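Fimbrium subunit Fim1C (Bacteroides vulgatus, PDB 4QB7) is probably a component of the tip of fimbriae, the filamentous surface appendages that mediate cell adhesion and biofilm formation. Local coordinates at residues Leu285-Asn290 and Val312-Asn317. Numbering follows the deposited sequence.
Sequences LKLKIN and VSLPKN. With SO4 (sulfate ion), chain K.
The amide of Leu287 gives its hydrogen to the carbonyl of Val312, N to O 2.7 Å. Val312 N answers with a bond to Leu287 O, so the two residues form an antiparallel hydrogen-bonded pair at the open end of the beta hairpin made by strands 286-296 and 301-313 of this fimbrillin-like protein. One step on, Lys286 and Ser313 make a non-hydrogen-bonded pair; past it Leu314 N still reaches Leu285 O at 3.0 Å, carrying the pairing beyond the regular strand.

The faces of the hairpin differ in character. On the buried face aliphatic residues pack together, and beta-branched Ile289 and Val312 suit both it and an extended backbone: their CG2 methyls meet at 4.0 Å, and Ile338 of strand 338-346 touches both residues. With chi1 at -63°, Leu314 sets CG over the Leu285 carbonyl, 3.7 Å from its O, from where the methyls reach both leucines: CD1 lies against CB of Leu285, while CD2 touches CG of Leu287 at 3.9 Å, the Leu287 and Leu314 side chains crossing at about a right angle. Trimming Leu314 to an alanine would probably open a gap beside Leu287 CG and take away the methyl that packs on CB of Leu285.

The other face, partly exposed, suits polar residues. There the long aliphatic stem of Lys286 passes alongside Ser313, with CG 3.8 Å from OG; the chain bends at chi3 and chi4, and NZ is hydrogen-bonded to Gly283 O. At the far end of 285-290, Asn290 ND2 donates to O3 of a sulfate, probably from the crystallisation liquor, at 2.7 Å.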
loop_
_atom_site.group_PDB
_atom_site.type_symbol
_atom_site.label_atom_id
_atom_site.label_comp_id
_atom_site.label_asym_id
_atom_site.label_seq_id
_atom_site.Cartn_x
_atom_site.Cartn_y
_atom_site.Cartn_z
ATOM N N LEU A 285 10.678 2.839 13.364
ATOM C CA LEU A 285 9.867 3.847 12.695
ATOM C C LEU A 285 9.232 4.736 13.769
ATOM O O LEU A 285 8.825 4.238 14.829
ATOM C CB LEU A 285 8.802 3.220 11.795
ATOM C CG LEU A 285 9.303 2.424 10.597
ATOM C CD1 LEU A 285 8.187 1.763 9.928
ATOM C CD2 LEU A 285 10.042 3.287 9.619
ATOM N N LYS A 286 9.203 6.050 13.530
ATOM C CA LYS A 286 8.638 7.014 14.476
ATOM C C LYS A 286 7.777 8.044 13.775
ATOM O O LYS A 286 7.948 8.269 12.583
ATOM C CB LYS A 286 9.763 7.770 15.223
ATOM C CG LYS A 286 10.615 6.938 16.135
ATOM C CD LYS A 286 11.707 7.803 16.713
ATOM C CE LYS A 286 13.048 7.123 16.774
ATOM N NZ LYS A 286 13.100 6.169 17.901
ATOM N N LEU A 287 6.915 8.726 14.534
ATOM C CA LEU A 287 6.119 9.858 14.080
ATOM C C LEU A 287 6.615 11.128 14.789
ATOM O O LEU A 287 7.072 11.041 15.918
ATOM C CB LEU A 287 4.614 9.654 14.370
ATOM C CG LEU A 287 3.883 8.485 13.715
ATOM C CD1 LEU A 287 2.457 8.420 14.238
ATOM C CD2 LEU A 287 3.850 8.604 12.211
ATOM N N LYS A 288 6.537 12.289 14.134
ATOM C CA LYS A 288 6.847 13.612 14.691
ATOM C C LYS A 288 5.540 14.387 14.598
ATOM O O LYS A 288 5.036 14.596 13.492
ATOM C CB LYS A 288 8.014 14.308 13.951
ATOM C CG LYS A 288 9.373 13.600 14.028
ATOM C CD LYS A 288 9.916 13.495 15.451
ATOM C CE LYS A 288 11.356 13.088 15.478
ATOM N NZ LYS A 288 12.241 14.251 15.260
ATOM N N ILE A 289 4.914 14.692 15.743
ATOM C CA ILE A 289 3.604 15.336 15.755
ATOM C C ILE A 289 3.683 16.753 16.316
ATOM O O ILE A 289 4.534 17.057 17.178
ATOM C CB ILE A 289 2.580 14.456 16.515
ATOM C CG1 ILE A 289 1.120 14.872 16.198
ATOM C CG2 ILE A 289 2.889 14.369 18.015
ATOM C CD1 ILE A 289 0.017 13.909 16.652
ATOM N N ASN A 290 2.797 17.632 15.776
ATOM C CA ASN A 290 2.625 19.042 16.171
ATOM C C ASN A 290 1.190 19.244 16.606
ATOM O O ASN A 290 0.283 18.832 15.893
ATOM C CB ASN A 290 2.950 19.975 15.003
ATOM C CG ASN A 290 4.367 19.970 14.525
ATOM O OD1 ASN A 290 5.199 19.152 14.918
ATOM N ND2 ASN A 290 4.688 20.930 13.675
ATOM N N VAL A 312 7.139 10.279 18.643
ATOM C CA VAL A 312 6.218 9.210 19.005
ATOM C C VAL A 312 6.758 7.942 18.345
ATOM O O VAL A 312 6.771 7.873 17.123
ATOM C CB VAL A 312 4.763 9.541 18.578
ATOM C CG1 VAL A 312 3.830 8.375 18.832
ATOM C CG2 VAL A 312 4.247 10.778 19.266
ATOM N N SER A 313 7.256 6.975 19.134
ATOM C CA SER A 313 7.786 5.726 18.591
ATOM C C SER A 313 6.663 4.792 18.198
ATOM O O SER A 313 5.711 4.624 18.964
ATOM C CB SER A 313 8.695 5.028 19.599
ATOM O OG SER A 313 9.994 5.600 19.652
ATOM N N LEU A 314 6.762 4.189 16.998
ATOM C CA LEU A 314 5.798 3.199 16.538
ATOM C C LEU A 314 6.226 1.832 17.081
ATOM O O LEU A 314 7.438 1.583 17.237
ATOM C CB LEU A 314 5.648 3.196 15.014
ATOM C CG LEU A 314 5.108 4.489 14.415
ATOM C CD1 LEU A 314 5.143 4.450 12.907
ATOM C CD2 LEU A 314 3.725 4.833 14.965
ATOM N N PRO A 315 5.264 0.949 17.447
ATOM C CA PRO A 315 5.663 -0.331 18.071
ATOM C C PRO A 315 6.377 -1.273 17.120
ATOM O O PRO A 315 6.413 -1.043 15.919
ATOM C CB PRO A 315 4.333 -0.930 18.552
ATOM C CG PRO A 315 3.283 -0.261 17.764
ATOM C CD PRO A 315 3.789 1.096 17.398
ATOM N N LYS A 316 6.957 -2.334 17.667
ATOM C CA LYS A 316 7.615 -3.349 16.859
ATOM C C LYS A 316 6.550 -4.109 16.092
ATOM O O LYS A 316 5.364 -4.012 16.430
ATOM C CB LYS A 316 8.500 -4.299 17.707
ATOM C CG LYS A 316 7.782 -5.175 18.732
ATOM C CD LYS A 316 8.738 -6.239 19.243
ATOM C CE LYS A 316 8.144 -7.204 20.247
ATOM N NZ LYS A 316 9.021 -8.401 20.450
ATOM N N ASN A 317 6.978 -4.857 15.054
ATOM C CA ASN A 317 6.123 -5.693 14.207
ATOM C C ASN A 317 5.039 -4.817 13.521
ATOM O O ASN A 317 3.868 -5.188 13.444
ATOM C CB ASN A 317 5.544 -6.886 15.015
ATOM C CG ASN A 317 6.607 -7.724 15.711
ATOM O OD1 ASN A 317 7.669 -8.040 15.151
ATOM N ND2 ASN A 317 6.363 -8.080 16.966
HETATM S S SO4 K . 2.449 23.336 12.501
HETATM O O1 SO4 K . 1.619 23.685 13.597
HETATM O O2 SO4 K . 3.773 23.845 12.784
HETATM O O3 SO4 K . 2.491 21.907 12.434
HETATM O O4 SO4 K . 1.895 23.910 11.240
HETATM O O HOH W 1 8.986 0.166 14.831
#